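Local coordinates for protein Ras-3 from Cryphonectria parasitica (Cryphonectria parasitica, PDB 4KU4) that belongs to the Ras family of small P-loop proteins and holds guanosine-5'-diphosphate in its nucleotide pocket, at residues S29-V32 / N33-H37. Numbering follows the deposited sequence.
Sequences SLTV and NLTKH. With GDP (guanosine-5'-diphosphate), chain C.
Thr35 turns its hydroxyl back onto the preceding turn, where OG1 donates a hydrogen bond to Thr31 O at 2.9 Å. Its chi1 of 62° sets the oxygen between its backbone N and carbonyl carbon, within reach of that acceptor. Thr31 O also takes the Thr35 amide (N to O 3.0 Å), the two donors arriving from opposite faces of the carbonyl plane. Threonine suits this place: its short side chain can return a hydroxyl to the carbonyl four residues back, here probably reinforcing the final turn. Asn33 N on Ser29 O and Leu34 N on Leu30 O follow the i to i+4 pattern. Lys36 adopts positive phi (62°); its N bonds to Asn33 O at 3.2 Å, and His37 N reaches Val32 O at 3.2 Å, in the carbonyl plane. This pair defines a Schellman motif, closing helix 27-35, whose first turn carries the end of the P-loop of the Ras fold. At the other end, Ser29 meets guanosine-5'-diphosphate through N and OG, each donating a hydrogen bond to O1A, the hydroxyl at 2.7 Å; a small polar residue fits so close to a phosphate. Apolar contact follows: chi1 168° sets Val32 CG1 anti to the backbone N, beside the carbonyl carbon, where His37 CB arrives at 3.6 Å, while the imidazole stacks on Tyr43. Leu30 and Leu34 pack apolar branches against Val182 of helix 182-196.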
loop_
_atom_site.group_PDB
_atom_site.type_symbol
_atom_site.label_atom_id
_atom_site.label_comp_id
_atom_site.label_asym_id
_atom_site.label_seq_id
_atom_site.Cartn_x
_atom_site.Cartn_y
_atom_site.Cartn_z
ATOM N N SER A 29 -4.538 -2.451 9.826
ATOM C CA SER A 29 -3.447 -2.565 10.795
ATOM C C SER A 29 -2.208 -1.775 10.345
ATOM O O SER A 29 -1.606 -1.048 11.139
ATOM C CB SER A 29 -3.101 -4.042 11.052
ATOM O OG SER A 29 -4.195 -4.710 11.667
ATOM N N LEU A 30 -1.863 -1.895 9.067
ATOM C CA LEU A 30 -0.741 -1.150 8.501
ATOM C C LEU A 30 -0.960 0.356 8.619
ATOM O O LEU A 30 -0.063 1.093 9.011
ATOM C CB LEU A 30 -0.529 -1.530 7.032
ATOM C CG LEU A 30 0.172 -2.855 6.755
ATOM C CD1 LEU A 30 -0.045 -3.255 5.303
ATOM C CD2 LEU A 30 1.656 -2.759 7.062
ATOM N N THR A 31 -2.165 0.805 8.270
ATOM C CA THR A 31 -2.472 2.229 8.236
ATOM C C THR A 31 -2.501 2.827 9.641
ATOM O O THR A 31 -2.030 3.935 9.855
ATOM C CB THR A 31 -3.827 2.498 7.551
ATOM O OG1 THR A 31 -3.881 1.841 6.276
ATOM C CG2 THR A 31 -4.023 3.983 7.336
ATOM N N VAL A 32 -3.081 2.096 10.584
ATOM C CA VAL A 32 -3.170 2.527 11.980
ATOM C C VAL A 32 -1.771 2.563 12.610
ATOM O O VAL A 32 -1.427 3.480 13.356
ATOM C CB VAL A 32 -4.121 1.579 12.763
ATOM C CG1 VAL A 32 -4.013 1.806 14.250
ATOM C CG2 VAL A 32 -5.555 1.764 12.287
ATOM N N ASN A 33 -0.951 1.581 12.270
ATOM C CA ASN A 33 0.446 1.582 12.698
ATOM C C ASN A 33 1.218 2.772 12.137
ATOM O O ASN A 33 1.840 3.520 12.890
ATOM C CB ASN A 33 1.131 0.255 12.343
ATOM C CG ASN A 33 2.567 0.184 12.850
ATOM O OD1 ASN A 33 3.522 0.525 12.130
ATOM N ND2 ASN A 33 2.730 -0.261 14.091
ATOM N N LEU A 34 1.167 2.952 10.817
ATOM C CA LEU A 34 1.860 4.037 10.164
ATOM C C LEU A 34 1.517 5.395 10.765
ATOM O O LEU A 34 2.401 6.207 10.991
ATOM C CB LEU A 34 1.543 4.058 8.677
ATOM C CG LEU A 34 2.109 5.257 7.927
ATOM C CD1 LEU A 34 3.611 5.066 7.692
ATOM C CD2 LEU A 34 1.362 5.428 6.623
ATOM N N THR A 35 0.226 5.631 11.006
ATOM C CA THR A 35 -0.243 6.942 11.436
ATOM C C THR A 35 -0.185 7.166 12.944
ATOM O O THR A 35 -0.525 8.245 13.411
ATOM C CB THR A 35 -1.661 7.229 10.923
ATOM O OG1 THR A 35 -2.565 6.267 11.475
ATOM C CG2 THR A 35 -1.699 7.169 9.408
ATOM N N LYS A 36 0.261 6.163 13.692
ATOM C CA LYS A 36 0.452 6.309 15.135
ATOM C C LYS A 36 -0.873 6.618 15.824
ATOM O O LYS A 36 -0.938 7.420 16.757
ATOM C CB LYS A 36 1.503 7.387 15.433
ATOM C CG LYS A 36 2.823 7.223 14.666
ATOM C CD LYS A 36 3.824 6.379 15.452
ATOM C CE LYS A 36 5.040 6.030 14.598
ATOM N NZ LYS A 36 5.650 7.258 13.996
ATOM N N HIS A 37 -1.932 5.965 15.354
ATOM C CA HIS A 37 -3.281 6.138 15.892
ATOM C C HIS A 37 -3.294 5.696 17.360
ATOM O O HIS A 37 -2.505 4.834 17.750
ATOM C CB HIS A 37 -4.252 5.289 15.058
ATOM C CG HIS A 37 -5.699 5.640 15.241
ATOM N ND1 HIS A 37 -6.433 5.229 16.331
ATOM C CD2 HIS A 37 -6.545 6.348 14.462
ATOM C CE1 HIS A 37 -7.668 5.679 16.220
ATOM N NE2 HIS A 37 -7.769 6.349 15.088
HETATM P PB GDP C . -7.654 -5.944 6.652
HETATM O O1B GDP C . -7.893 -4.501 7.031
HETATM O O2B GDP C . -6.787 -6.002 5.397
HETATM O O3B GDP C . -8.970 -6.658 6.421
HETATM O O3A GDP C . -6.846 -6.660 7.859
HETATM P PA GDP C . -6.787 -6.203 9.422
HETATM O O1A GDP C . -5.896 -4.999 9.634
HETATM O O2A GDP C . -8.157 -5.980 10.014
HETATM O "O5'" GDP C . -6.070 -7.464 10.102
HETATM C "C5'" GDP C . -6.695 -8.747 10.001
HETATM C "C4'" GDP C . -6.070 -9.642 11.057
HETATM O "O4'" GDP C . -4.694 -9.744 10.751
HETATM C "C3'" GDP C . -6.158 -9.065 12.456
HETATM O "O3'" GDP C . -6.396 -10.127 13.399
HETATM C "C2'" GDP C . -4.782 -8.488 12.688
HETATM O "O2'" GDP C . -4.424 -8.498 14.069
HETATM C "C1'" GDP C . -3.912 -9.434 11.884
HETATM N N9 GDP C . -2.677 -8.805 11.374
HETATM C C8 GDP C . -2.587 -7.726 10.572
HETATM N N7 GDP C . -1.292 -7.455 10.289
HETATM C C5 GDP C . -0.542 -8.383 10.909
HETATM C C6 GDP C . 0.892 -8.682 11.036
HETATM O O6 GDP C . 1.737 -7.975 10.464
HETATM N N1 GDP C . 1.255 -9.744 11.770
HETATM C C2 GDP C . 0.376 -10.523 12.402
HETATM N N2 GDP C . 0.850 -11.563 13.130
HETATM N N3 GDP C . -0.962 -10.308 12.336
HETATM C C4 GDP C . -1.456 -9.270 11.621
#